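Local coordinates for protein xylulose kinase (Escherichia coli, PDB 2ITM) that phosphorylates D-xylulose to D-xylulose 5-phosphate at the expense of ATP and, less efficiently, acts on 1-deoxy-D-xylulose, at residues H78-L83 with A129-W134. Sequence-based numbering, arbitrary orientation.
With XUL (D-xylulose), chain C.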
loop_
_atom_site.group_PDB
_atom_site.type_symbol
_atom_site.label_atom_id
_atom_site.label_comp_id
_atom_site.label_asym_id
_atom_site.label_seq_id
_atom_site.Cartn_x
_atom_site.Cartn_y
_atom_site.Cartn_z
ATOM N N HIS A 78 14.443 0.885 32.539
ATOM C CA HIS A 78 13.398 1.882 32.724
ATOM C C HIS A 78 12.110 1.459 33.434
ATOM O O HIS A 78 11.204 2.257 33.582
ATOM C CB HIS A 78 12.859 2.361 31.385
ATOM C CG HIS A 78 13.912 2.840 30.443
ATOM N ND1 HIS A 78 14.795 3.843 30.762
ATOM C CD2 HIS A 78 14.212 2.461 29.184
ATOM C CE1 HIS A 78 15.597 4.057 29.741
ATOM N NE2 HIS A 78 15.267 3.228 28.772
ATOM N N GLY A 79 12.021 0.195 33.826
ATOM C CA GLY A 79 10.856 -0.331 34.508
ATOM C C GLY A 79 10.773 0.248 35.908
ATOM O O GLY A 79 11.747 0.269 36.638
ATOM N N ALA A 80 9.594 0.724 36.274
ATOM C CA ALA A 80 9.372 1.280 37.597
ATOM C C ALA A 80 8.815 0.270 38.609
ATOM O O ALA A 80 7.653 -0.098 38.556
ATOM C CB ALA A 80 8.511 2.499 37.524
ATOM N N THR A 81 9.666 -0.163 39.524
ATOM C CA THR A 81 9.250 -1.001 40.633
ATOM C C THR A 81 9.111 -0.206 41.930
ATOM O O THR A 81 10.083 0.300 42.461
ATOM C CB THR A 81 10.231 -2.171 40.829
ATOM O OG1 THR A 81 10.491 -2.815 39.583
ATOM C CG2 THR A 81 9.620 -3.245 41.692
ATOM N N LEU A 82 7.884 -0.120 42.427
ATOM C CA LEU A 82 7.574 0.667 43.609
ATOM C C LEU A 82 7.434 -0.181 44.871
ATOM O O LEU A 82 6.542 -1.017 44.976
ATOM C CB LEU A 82 6.286 1.456 43.417
ATOM C CG LEU A 82 6.117 2.488 42.308
ATOM C CD1 LEU A 82 5.511 3.725 42.865
ATOM C CD2 LEU A 82 7.386 2.788 41.566
ATOM N N LEU A 83 8.297 0.075 45.838
ATOM C CA LEU A 83 8.291 -0.652 47.086
ATOM C C LEU A 83 7.921 0.253 48.249
ATOM O O LEU A 83 8.331 1.402 48.298
ATOM C CB LEU A 83 9.665 -1.265 47.329
ATOM C CG LEU A 83 10.211 -2.185 46.247
ATOM C CD1 LEU A 83 11.523 -2.746 46.663
ATOM C CD2 LEU A 83 9.254 -3.284 45.908
ATOM N N ALA A 129 11.031 8.330 35.400
ATOM C CA ALA A 129 10.609 9.527 36.101
ATOM C C ALA A 129 9.159 9.960 35.865
ATOM O O ALA A 129 8.438 10.159 36.797
ATOM C CB ALA A 129 11.554 10.645 35.837
ATOM N N PRO A 130 8.745 10.097 34.613
ATOM C CA PRO A 130 7.372 10.446 34.323
ATOM C C PRO A 130 6.367 9.420 34.830
ATOM O O PRO A 130 5.252 9.783 35.165
ATOM C CB PRO A 130 7.315 10.537 32.806
ATOM C CG PRO A 130 8.456 9.791 32.343
ATOM C CD PRO A 130 9.504 9.878 33.373
ATOM N N LYS A 131 6.749 8.167 34.878
ATOM C CA LYS A 131 5.925 7.105 35.408
ATOM C C LYS A 131 5.519 7.413 36.835
ATOM O O LYS A 131 4.399 7.168 37.241
ATOM C CB LYS A 131 6.620 5.767 35.356
ATOM C CG LYS A 131 6.659 5.136 33.985
ATOM C CD LYS A 131 7.504 3.882 33.967
ATOM C CE LYS A 131 7.954 3.555 32.571
ATOM N NZ LYS A 131 8.937 2.453 32.543
ATOM N N LEU A 132 6.449 7.966 37.591
ATOM C CA LEU A 132 6.190 8.283 38.978
ATOM C C LEU A 132 5.321 9.499 39.223
ATOM O O LEU A 132 4.534 9.512 40.156
ATOM C CB LEU A 132 7.472 8.327 39.785
ATOM C CG LEU A 132 7.654 6.901 40.321
ATOM C CD1 LEU A 132 8.775 6.205 39.646
ATOM C CD2 LEU A 132 7.687 6.795 41.812
ATOM N N LEU A 133 5.470 10.512 38.382
ATOM C CA LEU A 133 4.511 11.601 38.330
ATOM C C LEU A 133 3.098 11.116 38.049
ATOM O O LEU A 133 2.161 11.559 38.680
ATOM C CB LEU A 133 4.931 12.644 37.304
ATOM C CG LEU A 133 5.403 13.994 37.836
ATOM C CD1 LEU A 133 6.817 13.899 38.327
ATOM C CD2 LEU A 133 5.285 15.058 36.782
ATOM N N TRP A 134 2.952 10.199 37.104
ATOM C CA TRP A 134 1.652 9.619 36.803
ATOM C C TRP A 134 1.028 8.933 38.010
ATOM O O TRP A 134 -0.124 9.169 38.333
ATOM C CB TRP A 134 1.735 8.642 35.632
ATOM C CG TRP A 134 0.419 8.109 35.170
ATOM C CD1 TRP A 134 -0.312 8.564 34.134
ATOM C CD2 TRP A 134 -0.319 7.023 35.729
ATOM N NE1 TRP A 134 -1.467 7.833 33.998
ATOM C CE2 TRP A 134 -1.490 6.875 34.971
ATOM C CE3 TRP A 134 -0.110 6.152 36.793
ATOM C CZ2 TRP A 134 -2.436 5.901 35.243
ATOM C CZ3 TRP A 134 -1.045 5.188 37.055
ATOM C CH2 TRP A 134 -2.196 5.071 36.289
HETATM C C1 XUL C . 15.452 2.152 25.628
HETATM C C2 XUL C . 15.814 0.793 25.054
HETATM C C3 XUL C . 16.045 -0.335 25.996
HETATM C C4 XUL C . 14.921 -1.305 25.743
HETATM C C5 XUL C . 14.742 -2.308 26.864
HETATM O O1 XUL C . 16.603 2.867 25.998
HETATM O O2 XUL C . 15.377 0.462 23.754
HETATM O O3 XUL C . 15.862 0.188 27.279
HETATM O O4 XUL C . 13.779 -0.501 25.635
HETATM O O5 XUL C . 15.656 -2.023 27.875
#
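Lys-131 NZ donates a short hydrogen bond to the backbone carbonyl of His-78, with NZ 2.5 Å from His-78 O. The ammonium nitrogen sits above the carbonyl plane, 44° out of it. The lysine chain is extended beyond CG, which carries its charge from helix 128-138 to the backbone at His-78. There NZ also bonds to the carbonyls of Gly-126 and Ile-94, so backbone oxygens satisfy this buried charge. Lys-131 is a second-shell residue that probably helps to position the backbone of His-78, which binds the substrate.

The apolar part of the contact lies farther along segment 78-83. Ala-80 CB rests against the lysine chain, 3.9 Å from Lys-131 CD. Leu-82 and Leu-132 meet tip to tip, with Leu-82 CD1 3.9 Å from Leu-132 CD2.

The His-78 side chain turns away from the helix toward the sugar. Its NE2 is 3.1 Å from O1 of D-xylulose in a nearly straight hydrogen bond (175°). C1 of the sugar lies at the ring edge, in the ring plane. On the other nitrogen, ND1 bonds to Gly-173 O, which helps to fix the rotation of the ring.

Met-77 N and Asp-233, the probable proton acceptor, also bond to the sugar. The arrangement joins a helix to a substrate-binding loop in the N-terminal domain of an FGGY carbohydrate kinase. It contributes His-78 to the D-xylulose site, with the helix behind it.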